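Local atomic coordinates of leucine aminopeptidase 1 (Caenorhabditis elegans, PDB entry 2HC9), a protein that releases N-terminal amino acids, preferably leucine, from peptides as a zinc-dependent aminopeptidase of the M17 family and probably serves in digestion. Residues Thr173-Leu176 with Ile177-Ala181; Ile183-Thr186 with Asp187-Val190. The protein carries 1 engineered substitution. All coordinates share one frame; numbering follows the deposited sequence.

Contact 1. Residues Thr173-Leu176 with Ile177-Ala181; sequences TARL and IDTPA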
ATOM      1  N   THR A 173     -10.444 -26.253 -25.182  1.00 14.31           N
ATOM      2  CA  THR A 173      -9.561 -25.158 -24.725  1.00 11.80           C
ATOM      3  C   THR A 173     -10.049 -24.655 -23.362  1.00 15.46           C
ATOM      4  O   THR A 173      -9.264 -24.534 -22.419  1.00 12.27           O
ATOM      5  CB  THR A 173      -9.601 -23.965 -25.727  1.00 16.46           C
ATOM      6  OG1 THR A 173      -9.165 -24.410 -27.011  1.00 15.57           O
ATOM      7  CG2 THR A 173      -8.654 -22.842 -25.274  1.00 14.77           C
ATOM      8  N   ALA A 174     -11.346 -24.345 -23.273  1.00 15.07           N
ATOM      9  CA  ALA A 174     -11.939 -23.853 -22.025  1.00 14.95           C
ATOM     10  C   ALA A 174     -11.849 -24.874 -20.880  1.00 16.56           C
ATOM     11  O   ALA A 174     -11.561 -24.501 -19.740  1.00 12.92           O
ATOM     12  CB  ALA A 174     -13.396 -23.436 -22.255  1.00 14.91           C
ATOM     13  N   ARG A 175     -12.099 -26.152 -21.175  1.00 15.67           N
ATOM     14  CA  ARG A 175     -11.961 -27.200 -20.149  1.00 13.67           C
ATOM     15  C   ARG A 175     -10.552 -27.234 -19.549  1.00 16.36           C
ATOM     16  O   ARG A 175     -10.376 -27.330 -18.309  1.00 14.98           O
ATOM     17  CB  ARG A 175     -12.280 -28.590 -20.755  1.00 16.00           C
ATOM     18  CG  ARG A 175     -11.999 -29.755 -19.764  1.00 16.39           C
ATOM     19  CD  ARG A 175     -12.287 -31.130 -20.384  1.00 18.33           C
ATOM     20  NE  ARG A 175     -11.406 -31.473 -21.503  1.00 14.79           N
ATOM     21  CZ  ARG A 175     -10.139 -31.906 -21.393  1.00 15.08           C
ATOM     22  NH1 ARG A 175      -9.546 -32.046 -20.208  1.00 16.03           N
ATOM     23  NH2 ARG A 175      -9.459 -32.218 -22.481  1.00 15.52           N
ATOM     24  N   LEU A 176      -9.546 -27.185 -20.428  1.00 13.23           N
ATOM     25  CA  LEU A 176      -8.151 -27.224 -19.995  1.00 11.62           C
ATOM     26  C   LEU A 176      -7.874 -26.007 -19.098  1.00 14.29           C
ATOM     27  O   LEU A 176      -7.245 -26.124 -18.059  1.00 16.03           O
ATOM     28  CB  LEU A 176      -7.199 -27.253 -21.216  1.00 12.73           C
ATOM     29  CG  LEU A 176      -7.300 -28.560 -22.059  1.00 12.33           C
ATOM     30  CD1 LEU A 176      -6.484 -28.379 -23.359  1.00 14.86           C
ATOM     31  CD2 LEU A 176      -6.750 -29.735 -21.255  1.00 16.41           C
ATOM     32  N   ILE A 177      -8.374 -24.847 -19.509  1.00 14.41           N
ATOM     33  CA  ILE A 177      -8.201 -23.613 -18.736  1.00 13.77           C
ATOM     34  C   ILE A 177      -8.890 -23.690 -17.376  1.00 15.35           C
ATOM     35  O   ILE A 177      -8.297 -23.285 -16.367  1.00 16.88           O
ATOM     36  CB  ILE A 177      -8.692 -22.394 -19.553  1.00 12.57           C
ATOM     37  CG1 ILE A 177      -7.675 -22.127 -20.686  1.00 13.52           C
ATOM     38  CG2 ILE A 177      -8.923 -21.121 -18.647  1.00 14.50           C
ATOM     39  CD1 ILE A 177      -8.213 -21.160 -21.759  1.00 13.07           C
ATOM     40  N   ASP A 178     -10.122 -24.216 -17.334  1.00 14.18           N
ATOM     41  CA  ASP A 178     -10.926 -24.194 -16.082  1.00 13.36           C
ATOM     42  C   ASP A 178     -10.442 -25.213 -15.053  1.00 17.14           C
ATOM     43  O   ASP A 178     -10.755 -25.084 -13.880  1.00 15.15           O
ATOM     44  CB  ASP A 178     -12.400 -24.522 -16.373  1.00 14.19           C
ATOM     45  CG  ASP A 178     -13.100 -23.453 -17.204  1.00 17.55           C
ATOM     46  OD1 ASP A 178     -12.587 -22.314 -17.283  1.00 15.81           O
ATOM     47  OD2 ASP A 178     -14.185 -23.757 -17.752  1.00 16.92           O
ATOM     48  N   THR A 179      -9.722 -26.240 -15.507  1.00 13.84           N
ATOM     49  CA  THR A 179      -9.285 -27.335 -14.623  1.00 13.48           C
ATOM     50  C   THR A 179      -8.215 -26.773 -13.665  1.00 13.61           C
ATOM     51  O   THR A 179      -7.271 -26.135 -14.099  1.00 15.76           O
ATOM     52  CB  THR A 179      -8.677 -28.524 -15.454  1.00 14.39           C
ATOM     53  OG1 THR A 179      -9.640 -28.984 -16.427  1.00 17.21           O
ATOM     54  CG2 THR A 179      -8.262 -29.681 -14.573  1.00 15.08           C
ATOM     55  N   PRO A 180      -8.373 -27.002 -12.353  1.00 14.65           N
ATOM     56  CA  PRO A 180      -7.365 -26.485 -11.423  1.00 14.61           C
ATOM     57  C   PRO A 180      -6.027 -27.169 -11.636  1.00 18.64           C
ATOM     58  O   PRO A 180      -5.985 -28.296 -12.109  1.00 13.81           O
ATOM     59  CB  PRO A 180      -7.912 -26.865 -10.051  1.00 17.41           C
ATOM     60  CG  PRO A 180      -8.844 -28.017 -10.291  1.00 24.00           C
ATOM     61  CD  PRO A 180      -9.442 -27.758 -11.670  1.00 19.70           C
ATOM     62  N   ALA A 181      -4.939 -26.500 -11.283  1.00 12.52           N
ATOM     63  CA  ALA A 181      -3.618 -27.032 -11.597  1.00 13.96           C
ATOM     64  C   ALA A 181      -3.171 -28.204 -10.726  1.00 14.10           C
ATOM     65  O   ALA A 181      -2.195 -28.884 -11.077  1.00 16.68           O
ATOM     66  CB  ALA A 181      -2.577 -25.918 -11.529  1.00 14.47           C
TER
HETATM   67  O   HOH W   1     -10.055 -31.494 -17.382  1.00 19.71           O
HETATM   68  O   HOH W   2      -5.797 -24.990 -16.046  1.00 17.79           O
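Thr179 OG1 and Arg175 O lie 2.6 Å apart, the hydroxyl giving its proton to the carbonyl one turn back, and this bond illustrates how a helix can be finished by its first non-helical residue. Thr179 is that residue, and its N reaches the same Arg175 O in a weak bond of 3.1 Å, so two donors from one threonine grip one oxygen. The hydroxyl approaches from above the carbonyl plane, 35° out of it. With OG1 anti to its own carbonyl carbon (chi1 -56°), the hydroxyl turns back over the last turn.

Ordinary helical bonds precede the end: Ile177 N to Thr173 O, and Asp178 N to Ala174 O at 2.8 Å.

Two waters extend the polar network. One accepts from Arg175 NH1 and donates to Thr179 OG1 (2.7 Å), lying at the edge of the guanidinium in its plane, while Leu176 CG lies above one face of that group, offset toward its rim. The other water lies 2.7 Å from both Leu176 O and Thr179 O, across the turn where the chain leaves the helix.

Apolar contact is modest: the Thr173 and Ile177 side chains lie side by side, pointing the same way, with CG2 of Thr173 3.9 Å from CD1 of Ile177.

The charged ends find their partners elsewhere in the chain. Arg175 pairs with Glu172 and Glu192, the latter on helix 186-199, while the Asp178 carboxylate takes Arg467 and the backbone N of Gly468. Thr173 and Leu176 rest on Ala280 and Glu284, so this C-terminal end of helix 157-178 packs against helix 277-290.

Contact 2. Residues Ile183-Thr186 with Asp187-Val190; sequences ILTT and DALV
Thr185 OG1 accepts from Ala188 N at 3.1 Å, a worked example of the N-cap: a side-chain oxygen takes up an amide of the first turn, where the helix has no carbonyl from a preceding turn to offer. The rotamer makes this possible. At chi1 59° OG1 stands between the backbone N and the carbonyl carbon, which brings it over the start of helix 186-199, and the N-H points at it with an angle of 158°. The Ala188 methyl points toward the preceding residues, its CB 3.6 Å from Thr185 OG1 and 3.4 Å from Ile183 O. A valine at Thr185 would probably leave Ala188 N without its capping acceptor and the first turn less firmly fixed.

Leu184, centre of an inverse gamma turn, sets CG anti to the backbone N (chi1 -167°), which sends CD1 to Ala188 CB at 4.0 Å and Leu189 CB at 4.2 Å. Thr186 has nearly the same chi1 as Thr185 but a different task: its hydroxyl is bonded outside the two segments, to Pro230 O and Thr229 OG1. Behind the cap, regular bonds take over, Leu189 N to Thr185 O at 2.9 Å and Val190 N to Thr186 O, while Val190 CG2 packs 3.3 Å from Thr186 O.

The chemistry is that of a helix start served from both backbone and side chain. Asp187, in the first turn and salt-bridged to Arg208, places a negative charge near the positive end of the helix dipole, an arrangement likely to be electrostatically favourable.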
ATOM      1  N   ILE A 183      -4.839 -30.708 -10.635  1.00 15.75           N
ATOM      2  CA  ILE A 183      -5.236 -31.788 -11.535  1.00 15.22           C
ATOM      3  C   ILE A 183      -4.517 -31.650 -12.880  1.00 17.47           C
ATOM      4  O   ILE A 183      -3.861 -32.595 -13.351  1.00 15.06           O
ATOM      5  CB  ILE A 183      -6.760 -31.759 -11.721  1.00 14.96           C
ATOM      6  CG1 ILE A 183      -7.442 -32.001 -10.357  1.00 21.12           C
ATOM      7  CG2 ILE A 183      -7.205 -32.781 -12.783  1.00 17.80           C
ATOM      8  CD1 ILE A 183      -8.958 -31.946 -10.395  1.00 25.04           C
ATOM      9  N   LEU A 184      -4.636 -30.471 -13.500  1.00 16.71           N
ATOM     10  CA  LEU A 184      -3.902 -30.213 -14.756  1.00 15.78           C
ATOM     11  C   LEU A 184      -2.489 -29.747 -14.440  1.00 16.95           C
ATOM     12  O   LEU A 184      -2.147 -28.554 -14.513  1.00 15.20           O
ATOM     13  CB  LEU A 184      -4.654 -29.262 -15.706  1.00 14.33           C
ATOM     14  CG  LEU A 184      -4.046 -29.244 -17.128  1.00 15.38           C
ATOM     15  CD1 LEU A 184      -4.479 -30.487 -17.984  1.00 16.39           C
ATOM     16  CD2 LEU A 184      -4.443 -27.958 -17.841  1.00 16.50           C
ATOM     17  N   THR A 185      -1.652 -30.712 -14.082  1.00 15.37           N
ATOM     18  CA  THR A 185      -0.228 -30.468 -13.859  1.00 14.44           C
ATOM     19  C   THR A 185       0.526 -30.368 -15.188  1.00 13.69           C
ATOM     20  O   THR A 185      -0.060 -30.608 -16.245  1.00 15.01           O
ATOM     21  CB  THR A 185       0.363 -31.662 -13.067  1.00 15.92           C
ATOM     22  OG1 THR A 185       0.148 -32.854 -13.836  1.00 15.00           O
ATOM     23  CG2 THR A 185      -0.332 -31.802 -11.673  1.00 16.00           C
ATOM     24  N   THR A 186       1.839 -30.105 -15.152  1.00 14.24           N
ATOM     25  CA  THR A 186       2.603 -30.159 -16.412  1.00 16.48           C
ATOM     26  C   THR A 186       2.475 -31.537 -17.062  1.00 19.13           C
ATOM     27  O   THR A 186       2.285 -31.644 -18.287  1.00 13.93           O
ATOM     28  CB  THR A 186       4.108 -29.844 -16.249  1.00 14.21           C
ATOM     29  OG1 THR A 186       4.707 -30.799 -15.368  1.00 16.16           O
ATOM     30  CG2 THR A 186       4.326 -28.413 -15.692  1.00 13.61           C
ATOM     31  N   ASP A 187       2.592 -32.586 -16.243  1.00 14.25           N
ATOM     32  CA  ASP A 187       2.440 -33.973 -16.741  1.00 16.54           C
ATOM     33  C   ASP A 187       1.086 -34.185 -17.413  1.00 15.79           C
ATOM     34  O   ASP A 187       0.990 -34.814 -18.483  1.00 15.07           O
ATOM     35  CB  ASP A 187       2.559 -34.957 -15.569  1.00 18.35           C
ATOM     36  CG  ASP A 187       4.002 -35.085 -15.035  1.00 24.17           C
ATOM     37  OD1 ASP A 187       4.945 -34.606 -15.683  1.00 20.04           O
ATOM     38  OD2 ASP A 187       4.176 -35.691 -13.960  1.00 21.18           O
ATOM     39  N   ALA A 188       0.027 -33.704 -16.766  1.00 17.87           N
ATOM     40  CA  ALA A 188      -1.319 -33.898 -17.305  1.00 16.25           C
ATOM     41  C   ALA A 188      -1.491 -33.124 -18.614  1.00 16.98           C
ATOM     42  O   ALA A 188      -2.116 -33.620 -19.541  1.00 15.86           O
ATOM     43  CB  ALA A 188      -2.353 -33.454 -16.308  1.00 16.19           C
ATOM     44  N   LEU A 189      -0.945 -31.909 -18.689  1.00 15.86           N
ATOM     45  CA  LEU A 189      -1.043 -31.154 -19.949  1.00 15.92           C
ATOM     46  C   LEU A 189      -0.193 -31.770 -21.089  1.00 13.75           C
ATOM     47  O   LEU A 189      -0.630 -31.793 -22.255  1.00 16.67           O
ATOM     48  CB  LEU A 189      -0.728 -29.649 -19.743  1.00 17.80           C
ATOM     49  CG  LEU A 189      -0.879 -28.744 -20.993  1.00 17.14           C
ATOM     50  CD1 LEU A 189      -2.288 -28.889 -21.629  1.00 14.56           C
ATOM     51  CD2 LEU A 189      -0.610 -27.257 -20.632  1.00 18.19           C
ATOM     52  N   VAL A 190       0.995 -32.287 -20.765  1.00 15.31           N
ATOM     53  CA  VAL A 190       1.742 -33.096 -21.748  1.00 16.06           C
ATOM     54  C   VAL A 190       0.841 -34.242 -22.251  1.00 18.05           C
ATOM     55  O   VAL A 190       0.708 -34.452 -23.472  1.00 17.22           O
ATOM     56  CB  VAL A 190       3.054 -33.669 -21.154  1.00 16.11           C
ATOM     57  CG1 VAL A 190       3.682 -34.735 -22.102  1.00 16.38           C
ATOM     58  CG2 VAL A 190       4.070 -32.538 -20.887  1.00 17.54           C
TER

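Contact 1 and contact 2 come in series along the chain, the first at the end of helix 157-178 and the second at the start of helix 186-199, with centres 10 Å apart. Both belong to the catalytic domain, on the same side of the chain's centre. They meet directly through Leu184, whose CD2 lies 3.4 Å from Leu176 O and whose CB lies 3.8 Å from Thr179 CG2. A helix stop and a helix start are thus packed together around one short connection. Ile177 and Leu189 each come to about 12 Å from a bound zinc ion, measured from their side chains, so the connection lies near the metal site without supplying its ligands.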